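Local coordinates for redox-sensing transcriptional repressor rex (Thermoanaerobacter ethanolicus, PDB 3WGH), which probably represses transcription by binding DNA as a homodimer, in response to the cellular balance of NADH and NAD(+), at residues Ile90-Leu95 with Ile115-Pro120; Trp175-Ile180 with Glu191-Ser196; Ile12-Arg17 with Met42-Ser47. One frame throughout, in Å; residues are numbered along the deposited sequence.

Contact 1: residues Ile90-Leu95 with Ile115-Pro120; sequences IGAGNL and IFDINP. With NAI (1,4-dihydronicotinamide adenine dinucleotide), chain I.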
# COMPACT_ATOMS: atom_id res chain seq x y z
N ILE B 90 12.78 -12.11 -0.24
CA ILE B 90 13.77 -12.25 0.84
C ILE B 90 13.05 -12.02 2.12
O ILE B 90 12.47 -10.93 2.35
CB ILE B 90 14.89 -11.14 0.74
CG1 ILE B 90 15.34 -11.01 -0.72
CG2 ILE B 90 16.09 -11.44 1.66
CD1 ILE B 90 15.83 -12.28 -1.23
N GLY B 91 13.10 -13.03 3.00
CA GLY B 91 12.33 -13.02 4.24
C GLY B 91 11.06 -13.86 4.14
O GLY B 91 10.05 -13.45 3.57
N ALA B 92 11.11 -15.04 4.72
CA ALA B 92 9.99 -15.93 4.71
C ALA B 92 9.26 -15.85 6.03
O ALA B 92 8.78 -16.87 6.51
CB ALA B 92 10.47 -17.37 4.48
N GLY B 93 9.21 -14.67 6.65
CA GLY B 93 8.38 -14.51 7.85
C GLY B 93 6.91 -14.28 7.51
O GLY B 93 6.39 -14.72 6.46
N ASN B 94 6.22 -13.57 8.41
CA ASN B 94 4.78 -13.32 8.24
C ASN B 94 4.46 -12.55 6.96
O ASN B 94 3.67 -13.00 6.12
CB ASN B 94 4.21 -12.60 9.47
CG ASN B 94 4.20 -13.49 10.74
OD1 ASN B 94 3.82 -14.66 10.70
ND2 ASN B 94 4.68 -12.93 11.85
N LEU B 95 5.09 -11.39 6.79
CA LEU B 95 4.83 -10.62 5.55
C LEU B 95 5.25 -11.38 4.25
O LEU B 95 4.50 -11.39 3.23
CB LEU B 95 5.48 -9.25 5.62
CG LEU B 95 5.24 -8.33 4.42
CD1 LEU B 95 3.73 -8.10 4.25
CD2 LEU B 95 5.98 -7.02 4.72
N ILE B 115 12.31 -18.28 -2.55
CA ILE B 115 12.09 -17.53 -1.33
C ILE B 115 13.21 -17.87 -0.37
O ILE B 115 13.60 -19.04 -0.30
CB ILE B 115 10.69 -17.79 -0.72
CG1 ILE B 115 10.50 -16.94 0.54
CG2 ILE B 115 10.53 -19.24 -0.32
CD1 ILE B 115 9.02 -16.58 0.81
N PHE B 116 13.77 -16.86 0.29
CA PHE B 116 15.04 -16.96 0.96
C PHE B 116 14.89 -16.49 2.37
O PHE B 116 14.11 -15.59 2.64
CB PHE B 116 16.11 -16.15 0.20
CG PHE B 116 16.36 -16.69 -1.19
CD1 PHE B 116 17.34 -17.70 -1.42
CD2 PHE B 116 15.54 -16.30 -2.24
CE1 PHE B 116 17.53 -18.24 -2.72
CE2 PHE B 116 15.72 -16.81 -3.54
CZ PHE B 116 16.68 -17.82 -3.76
N ASP B 117 15.54 -17.19 3.30
CA ASP B 117 15.52 -16.79 4.72
C ASP B 117 16.85 -17.14 5.38
O ASP B 117 17.64 -17.90 4.80
CB ASP B 117 14.35 -17.46 5.46
CG ASP B 117 13.91 -16.66 6.70
OD1 ASP B 117 12.89 -15.92 6.64
OD2 ASP B 117 14.63 -16.71 7.73
N ILE B 118 17.19 -16.50 6.51
CA ILE B 118 18.40 -16.92 7.25
C ILE B 118 18.08 -17.97 8.33
O ILE B 118 18.97 -18.38 9.05
CB ILE B 118 19.10 -15.79 8.05
CG1 ILE B 118 18.09 -15.04 8.93
CG2 ILE B 118 19.93 -14.91 7.20
CD1 ILE B 118 18.71 -13.85 9.61
N ASN B 119 16.81 -18.32 8.51
CA ASN B 119 16.39 -19.17 9.63
C ASN B 119 16.28 -20.63 9.26
O ASN B 119 15.28 -21.05 8.66
CB ASN B 119 15.02 -18.70 10.19
CG ASN B 119 14.57 -19.53 11.42
OD1 ASN B 119 15.28 -20.44 11.88
ND2 ASN B 119 13.39 -19.20 11.95
N PRO B 120 17.26 -21.45 9.69
CA PRO B 120 17.22 -22.88 9.37
C PRO B 120 15.91 -23.57 9.73
O PRO B 120 15.55 -24.54 9.07
CB PRO B 120 18.40 -23.46 10.15
CG PRO B 120 19.37 -22.27 10.28
CD PRO B 120 18.45 -21.09 10.49
PA NAI I . 8.99 -11.45 10.58
O1A NAI I . 9.94 -11.40 11.73
O2A NAI I . 7.75 -12.30 10.59
O5B NAI I . 9.82 -11.97 9.32
C5B NAI I . 11.15 -11.56 9.01
C4B NAI I . 11.85 -12.77 8.39
O4B NAI I . 13.06 -12.32 7.86
C3B NAI I . 12.22 -13.84 9.45
O3B NAI I . 11.94 -15.13 8.91
C2B NAI I . 13.74 -13.74 9.56
O2B NAI I . 14.39 -14.98 9.77
C1B NAI I . 14.07 -13.30 8.14
N9A NAI I . 15.37 -12.62 8.01
C8A NAI I . 15.99 -11.87 8.95
N7A NAI I . 17.12 -11.39 8.36
C5A NAI I . 17.21 -11.88 7.10
C6A NAI I . 18.11 -11.77 6.05
N6A NAI I . 19.21 -11.01 6.21
N1A NAI I . 17.87 -12.36 4.85
C2A NAI I . 16.81 -13.14 4.69
N3A NAI I . 15.96 -13.29 5.70
C4A NAI I . 16.11 -12.65 6.89
O3 NAI I . 8.66 -9.90 10.21
PN NAI I . 7.40 -9.45 9.31
O1N NAI I . 6.33 -9.13 10.29
O2N NAI I . 7.31 -10.53 8.24
O5D NAI I . 7.89 -8.07 8.61
C5D NAI I . 8.89 -8.04 7.59
C4D NAI I . 9.21 -6.58 7.34
O4D NAI I . 8.09 -5.85 6.78
C3D NAI I . 9.61 -5.88 8.63
O3D NAI I . 10.69 -5.01 8.27
C2D NAI I . 8.40 -5.03 8.96
O2D NAI I . 8.79 -3.92 9.80
C1D NAI I . 7.90 -4.66 7.55
N1N NAI I . 6.50 -4.22 7.46
C2N NAI I . 6.23 -3.10 6.72
C3N NAI I . 5.02 -2.56 6.59
C7N NAI I . 4.87 -1.39 5.69
O7N NAI I . 3.90 -0.63 5.71
N7N NAI I . 5.82 -1.26 4.75
C4N NAI I . 3.82 -3.19 7.30
C5N NAI I . 4.21 -4.43 8.10
C6N NAI I . 5.47 -4.88 8.13
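This is the dinucleotide-binding corner of a Rossmann fold: Ile90 and Phe116 pair where parallel strands 85-90 and 110-117 end, and the GxGxxG-type loop then turns into helix 94-100. Gly91 N donates to Phe116 O at 2.8 Å with an N-H...O angle of 156°, one of the two bonds that make the parallel bridge of Ile90 with Phe116, the other running between Phe116 and Ile89. On the face that bears the Ile90 and Phe116 side chains, Ile90 CD1 approaches Phe116 CB slantwise at 4.1 Å. The other branch of the isoleucine, CG2, meets adenine carbon C2A of the NADH at 3.5 Å, so one residue serves both the sheet core and the base. The Ala92 methyl packs against CG1 and CD1 of Ile115.

Asp117 is the polar centre. Its CG stands anti to the backbone N (chi1 -155°), which brings the carboxylate up to the loop and the adenosine ribose. Asp117 OD1 takes the Ala92 N-H on its anti lone pair at 2.8 Å. Ribose O3B donates to the same Asp117 OD1 at 2.6 Å. OD2 accepts from O2B at 2.7 Å and, through its own anti lone pair, from Asn119 N, closing an Asx turn. Four bonds therefore fix the rotation of the group, and this two-oxygen grip on the ribose diol is the classic signature of NAD(H)-binding Rossmann folds. Gly93, the N-cap residue, lets the pyrophosphate lie close, its CA near O5B. Beyond it, Leu95 N binds O2N at 2.8 Å, and Asn94 N reaches O2A at 3.0 Å with a nearly straight angle of 171°.

Contact 2: residues Trp175-Ile180 with Glu191-Ser196; sequences WNFLPI and ENVHLS. With ZN (zinc ion), chain K; NAI (1,4-dihydronicotinamide adenine dinucleotide), chain I.
With CG1 of Val193 anti to its backbone N (chi1 174°), CG2 is left beside that N and faces Phe177, whose CG in turn stands anti to its carbonyl carbon; the two side chains thus run alongside each other. The result is a CH-pi contact: Val193 CG2 lies 3.9 Å from the Phe177 ring centroid, 18° off the ring normal. The same methyl touches Trp175 NE1 at 3.3 Å, a tight approach, while Glu191 CG meets Trp175 CD1 at the indole edge at 3.5 Å. Trp175 NE1 and Glu191 OE2 both bond to Ser198 OG of the second subunit.

Two backbone bonds, Asn176 N to Glu191 O and Val193 N to Asn176 O, set the parallel register. On the face opposite Trp175 and Glu191, Asn176 ND2 donates to Asn192 OD1 at 2.8 Å, the acceptor lying in the donor's amide plane although the two amides stand 83° apart. Asn176 OD1 also accepts from Leu178 N in an Asx turn, the donor lying above its carbonyl plane, and ND2 reaches Leu178 O, so both ends of the amide are held.

Past the strand ends the backbones form the nicotinamide pocket. Carboxamide N7N donates to Phe177 O at 2.8 Å and to Val193 O at 3.1 Å, and Leu195 N donates to O7N at 2.9 Å. His194 NE2 binds a zinc ion at 2.2 Å, and a zinc-bound water donates to Ile180 O.

In the fold, strand 173-176 runs between 149-152 and 189-192, one of the two outermost strands of the sheet within this chain; helix 94-100 packs on Phe177 through Leu95 and Ile99.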
# COMPACT_ATOMS: atom_id res chain seq x y z
N TRP B 175 11.29 -4.31 -4.60
CA TRP B 175 10.00 -3.93 -3.98
C TRP B 175 10.19 -3.98 -2.47
O TRP B 175 10.31 -5.04 -1.90
CB TRP B 175 8.87 -4.87 -4.47
CG TRP B 175 7.48 -4.33 -4.25
CD1 TRP B 175 7.10 -2.99 -4.15
CD2 TRP B 175 6.28 -5.10 -4.09
NE1 TRP B 175 5.73 -2.91 -4.01
CE2 TRP B 175 5.20 -4.18 -3.91
CE3 TRP B 175 6.01 -6.47 -4.11
CZ2 TRP B 175 3.90 -4.58 -3.73
CZ3 TRP B 175 4.69 -6.90 -3.90
CH2 TRP B 175 3.64 -5.95 -3.73
N ASN B 176 10.33 -2.82 -1.84
CA ASN B 176 10.85 -2.76 -0.49
C ASN B 176 9.71 -2.49 0.52
O ASN B 176 9.01 -1.48 0.39
CB ASN B 176 11.90 -1.63 -0.38
CG ASN B 176 12.29 -1.37 1.10
OD1 ASN B 176 12.46 -2.32 1.86
ND2 ASN B 176 12.29 -0.11 1.52
N PHE B 177 9.49 -3.39 1.48
CA PHE B 177 8.55 -3.15 2.55
C PHE B 177 9.19 -2.55 3.81
O PHE B 177 8.50 -2.20 4.76
CB PHE B 177 7.82 -4.46 2.93
CG PHE B 177 6.82 -4.88 1.90
CD1 PHE B 177 5.47 -4.56 2.06
CD2 PHE B 177 7.25 -5.51 0.71
CE1 PHE B 177 4.51 -4.92 1.01
CE2 PHE B 177 6.32 -5.94 -0.27
CZ PHE B 177 4.97 -5.62 -0.13
N LEU B 178 10.51 -2.45 3.85
CA LEU B 178 11.07 -1.98 5.14
C LEU B 178 10.91 -0.50 5.34
O LEU B 178 11.11 0.26 4.43
CB LEU B 178 12.52 -2.35 5.32
CG LEU B 178 13.13 -3.62 4.76
CD1 LEU B 178 14.33 -3.94 5.60
CD2 LEU B 178 12.21 -4.83 4.55
N PRO B 179 10.71 -0.07 6.60
CA PRO B 179 10.53 1.35 6.80
C PRO B 179 11.86 2.10 6.91
O PRO B 179 12.05 2.85 7.86
CB PRO B 179 9.75 1.40 8.14
CG PRO B 179 10.31 0.27 8.92
CD PRO B 179 10.55 -0.83 7.86
N ILE B 180 12.79 1.91 5.97
CA ILE B 180 14.00 2.74 5.97
C ILE B 180 14.23 3.24 4.57
O ILE B 180 13.49 2.87 3.65
CB ILE B 180 15.25 1.96 6.42
CG1 ILE B 180 15.55 0.81 5.48
CG2 ILE B 180 15.06 1.40 7.80
CD1 ILE B 180 16.59 -0.11 6.07
N GLU B 191 10.97 0.55 -5.27
CA GLU B 191 9.60 0.96 -4.97
C GLU B 191 9.36 0.70 -3.48
O GLU B 191 9.45 -0.43 -3.01
CB GLU B 191 8.59 0.17 -5.84
CG GLU B 191 7.09 0.26 -5.39
CD GLU B 191 6.48 1.70 -5.45
OE1 GLU B 191 7.18 2.64 -5.89
OE2 GLU B 191 5.29 1.90 -5.08
N ASN B 192 9.10 1.76 -2.72
CA ASN B 192 8.96 1.57 -1.26
C ASN B 192 7.50 1.46 -0.90
O ASN B 192 6.68 2.23 -1.41
CB ASN B 192 9.55 2.74 -0.54
CG ASN B 192 11.04 2.83 -0.72
OD1 ASN B 192 11.76 1.87 -0.45
ND2 ASN B 192 11.52 4.02 -1.18
N VAL B 193 7.13 0.49 -0.05
CA VAL B 193 5.72 0.36 0.35
C VAL B 193 5.55 1.11 1.69
O VAL B 193 6.33 0.87 2.61
CB VAL B 193 5.23 -1.09 0.48
CG1 VAL B 193 3.75 -1.12 1.06
CG2 VAL B 193 5.23 -1.80 -0.93
N HIS B 194 4.52 1.94 1.81
CA HIS B 194 4.12 2.50 3.15
C HIS B 194 2.66 2.26 3.38
O HIS B 194 1.83 3.07 2.95
CB HIS B 194 4.34 4.02 3.22
CG HIS B 194 5.73 4.43 2.84
ND1 HIS B 194 6.11 4.63 1.53
CD2 HIS B 194 6.86 4.55 3.58
CE1 HIS B 194 7.39 4.91 1.48
NE2 HIS B 194 7.86 4.86 2.71
N LEU B 195 2.34 1.19 4.11
CA LEU B 195 0.94 0.96 4.45
C LEU B 195 0.37 2.06 5.29
O LEU B 195 -0.84 2.25 5.32
CB LEU B 195 0.78 -0.36 5.19
CG LEU B 195 0.88 -1.53 4.24
CD1 LEU B 195 0.70 -2.81 5.05
CD2 LEU B 195 -0.18 -1.40 3.14
N SER B 196 1.22 2.79 6.02
CA SER B 196 0.70 3.91 6.77
C SER B 196 -0.01 4.91 5.84
O SER B 196 -0.97 5.61 6.25
CB SER B 196 1.82 4.57 7.61
OG SER B 196 2.84 5.07 6.76
ZN ZN K . 9.79 5.54 3.48
PA NAI I . 8.99 -11.45 10.58
O1A NAI I . 9.94 -11.40 11.73
O2A NAI I . 7.75 -12.30 10.59
O5B NAI I . 9.82 -11.97 9.32
C5B NAI I . 11.15 -11.56 9.01
C4B NAI I . 11.85 -12.77 8.39
O4B NAI I . 13.06 -12.32 7.86
C3B NAI I . 12.22 -13.84 9.45
O3B NAI I . 11.94 -15.13 8.91
C2B NAI I . 13.74 -13.74 9.56
O2B NAI I . 14.39 -14.98 9.77
C1B NAI I . 14.07 -13.30 8.14
N9A NAI I . 15.37 -12.62 8.01
C8A NAI I . 15.99 -11.87 8.95
N7A NAI I . 17.12 -11.39 8.36
C5A NAI I . 17.21 -11.88 7.10
C6A NAI I . 18.11 -11.77 6.05
N6A NAI I . 19.21 -11.01 6.21
N1A NAI I . 17.87 -12.36 4.85
C2A NAI I . 16.81 -13.14 4.69
N3A NAI I . 15.96 -13.29 5.70
C4A NAI I . 16.11 -12.65 6.89
O3 NAI I . 8.66 -9.90 10.21
PN NAI I . 7.40 -9.45 9.31
O1N NAI I . 6.33 -9.13 10.29
O2N NAI I . 7.31 -10.53 8.24
O5D NAI I . 7.89 -8.07 8.61
C5D NAI I . 8.89 -8.04 7.59
C4D NAI I . 9.21 -6.58 7.34
O4D NAI I . 8.09 -5.85 6.78
C3D NAI I . 9.61 -5.88 8.63
O3D NAI I . 10.69 -5.01 8.27
C2D NAI I . 8.40 -5.03 8.96
O2D NAI I . 8.79 -3.92 9.80
C1D NAI I . 7.90 -4.66 7.55
N1N NAI I . 6.50 -4.22 7.46
C2N NAI I . 6.23 -3.10 6.72
C3N NAI I . 5.02 -2.56 6.59
C7N NAI I . 4.87 -1.39 5.69
O7N NAI I . 3.90 -0.63 5.71
N7N NAI I . 5.82 -1.26 4.75
C4N NAI I . 3.82 -3.19 7.30
C5N NAI I . 4.21 -4.43 8.10
C6N NAI I . 5.47 -4.88 8.13
O HOH W 1 9.04 1.32 2.66
O HOH W 2 14.00 2.60 0.77
O HOH W 3 10.84 3.49 3.08
O HOH W 4 10.03 5.51 5.59

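Contact 3: residues Ile12-Arg17 with Met42-Ser47; sequences IRRLPR and MGVTAS
The guanidinium of Arg17 has Met42 CE over the centre of one face, 3.6 Å above the plane, and Met42 O near its plane at the NH1 side; the Arg14 guanidinium meets Val44 CG1 only obliquely. These residues join helix 9-26 to the turn of a predicted helix-turn-helix in the N-terminal DNA-binding domain, where residues 43-45 link helices 35-42 and 46-54.

Arg17 NH1 donates to Met42 O at 3.1 Å with an N-H...O angle of 156°. The donor lies in the carbonyl plane, on a lone pair, and the oxygen is 13° out of the guanidinium plane. Since Met42 is the last residue of helix 35-42, the arginine probably also complements the partial negative charge of that helix end. Gly43, with positive phi, then leads the chain out of the helix.

Bends at chi2 and chi3 fold the methionine back on itself (chi3 -63°), and its side chain slides past that of Arg17 in the opposite direction. Its terminal methyl consequently fits into the crook of the arginine, which is bent at chi3: Met42 CE touches Arg17 CB at a tight 3.3 Å as well as covering the guanidinium. The closest CA atoms, Arg17 CA and Met42 CA, are 7.8 Å apart, so side chains span the distance, Arg17 reaching a backbone oxygen and Met42 reaching back with its methyl. Tyr18 and Tyr21 of helix 9-26 also pack on Met42.

Thr45 N-caps helix 46-54, its OG1 accepting from Gln48 N. Arg14 ties helix 9-26 to this second helix, its NE forming a salt bridge with Asp52, while the Arg14 CD methylene, next to NE, packs against Val44 CG2 at 3.7 Å.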
# COMPACT_ATOMS: atom_id res chain seq x y z
N ILE B 12 2.14 7.90 -13.39
CA ILE B 12 2.37 6.49 -13.27
C ILE B 12 1.56 5.86 -12.11
O ILE B 12 0.93 4.76 -12.25
CB ILE B 12 3.87 6.17 -13.07
CG1 ILE B 12 4.66 6.59 -14.32
CG2 ILE B 12 4.01 4.64 -12.77
CD1 ILE B 12 6.23 6.54 -14.11
N ARG B 13 1.54 6.57 -11.00
CA ARG B 13 0.81 6.08 -9.83
C ARG B 13 -0.70 6.07 -9.98
O ARG B 13 -1.35 5.27 -9.35
CB ARG B 13 1.21 6.84 -8.54
CG ARG B 13 2.65 6.51 -8.13
CD ARG B 13 2.90 6.71 -6.63
NE ARG B 13 4.32 6.46 -6.28
CZ ARG B 13 4.85 5.27 -6.02
NH1 ARG B 13 4.15 4.13 -6.23
NH2 ARG B 13 6.12 5.22 -5.71
N ARG B 14 -1.26 6.86 -10.89
CA ARG B 14 -2.67 6.75 -11.19
C ARG B 14 -3.01 5.60 -12.11
O ARG B 14 -4.14 5.13 -12.12
CB ARG B 14 -3.20 8.04 -11.84
CG ARG B 14 -3.31 9.18 -10.82
CD ARG B 14 -4.06 10.40 -11.36
NE ARG B 14 -3.39 11.08 -12.46
CZ ARG B 14 -2.53 12.07 -12.32
NH1 ARG B 14 -1.98 12.63 -13.39
NH2 ARG B 14 -2.19 12.48 -11.09
N LEU B 15 -2.03 5.09 -12.84
CA LEU B 15 -2.35 4.06 -13.85
C LEU B 15 -2.89 2.77 -13.31
O LEU B 15 -3.84 2.23 -13.86
CB LEU B 15 -1.25 3.83 -14.90
CG LEU B 15 -0.73 5.11 -15.64
CD1 LEU B 15 0.56 4.78 -16.36
CD2 LEU B 15 -1.78 5.72 -16.66
N PRO B 16 -2.26 2.22 -12.25
CA PRO B 16 -2.82 1.00 -11.71
C PRO B 16 -4.22 1.17 -11.13
O PRO B 16 -5.00 0.20 -11.17
CB PRO B 16 -1.81 0.59 -10.61
CG PRO B 16 -0.53 1.32 -11.03
CD PRO B 16 -1.05 2.63 -11.53
N ARG B 17 -4.59 2.37 -10.69
CA ARG B 17 -5.96 2.58 -10.21
C ARG B 17 -7.00 2.57 -11.36
O ARG B 17 -8.07 1.97 -11.25
CB ARG B 17 -6.08 3.91 -9.45
CG ARG B 17 -4.94 4.27 -8.50
CD ARG B 17 -5.30 5.64 -7.76
NE ARG B 17 -6.71 5.55 -7.36
CZ ARG B 17 -7.61 6.54 -7.38
NH1 ARG B 17 -7.27 7.75 -7.76
NH2 ARG B 17 -8.89 6.29 -7.02
N MET B 42 -12.75 8.16 -9.93
CA MET B 42 -11.34 8.19 -9.67
C MET B 42 -10.94 9.39 -8.80
O MET B 42 -9.80 9.44 -8.31
CB MET B 42 -10.55 8.21 -10.98
CG MET B 42 -10.69 6.96 -11.84
SD MET B 42 -10.05 5.48 -11.01
CE MET B 42 -8.34 5.91 -10.85
N GLY B 43 -11.83 10.38 -8.66
CA GLY B 43 -11.47 11.66 -8.05
C GLY B 43 -10.36 12.46 -8.75
O GLY B 43 -9.65 13.28 -8.13
N VAL B 44 -10.24 12.26 -10.05
CA VAL B 44 -9.30 13.01 -10.87
C VAL B 44 -10.18 13.78 -11.89
O VAL B 44 -11.17 13.22 -12.34
CB VAL B 44 -8.42 11.95 -11.61
CG1 VAL B 44 -7.50 12.58 -12.61
CG2 VAL B 44 -7.67 11.04 -10.59
N THR B 45 -9.83 15.00 -12.28
CA THR B 45 -10.66 15.71 -13.27
C THR B 45 -10.69 14.93 -14.60
O THR B 45 -9.72 14.26 -14.94
CB THR B 45 -10.16 17.10 -13.60
OG1 THR B 45 -8.90 16.99 -14.23
CG2 THR B 45 -10.03 18.01 -12.34
N ALA B 46 -11.77 15.07 -15.36
CA ALA B 46 -11.86 14.40 -16.66
C ALA B 46 -10.68 14.81 -17.54
O ALA B 46 -10.10 14.01 -18.18
CB ALA B 46 -13.23 14.71 -17.36
N SER B 47 -10.26 16.07 -17.46
CA SER B 47 -9.25 16.53 -18.36
C SER B 47 -7.86 15.99 -18.00
O SER B 47 -7.04 15.73 -18.87
CB SER B 47 -9.27 18.05 -18.41
OG SER B 47 -8.67 18.57 -17.23

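Overall arrangement
Along the chain the contacts come in the order 3, 1, 2. Contacts 1 and 2 belong to the same mixed sheet, with centres about 17 Å apart; they meet where Leu95 CD2 packs on Phe177 CB at 3.6 Å, and they hold different parts of one NADH, adenosine and pyrophosphate at contact 1 and the nicotinamide at contact 2. Contact 3 lies in the DNA-binding domain, its centre about 35 Å from that of contact 1 and about 22 Å from that of contact 2. A salt bridge from Arg13 NH1 to Glu191 OE2 (2.8 Å) connects contacts 3 and 2. All three touch the second subunit, consistent with a dimer that relays redox state to DNA binding.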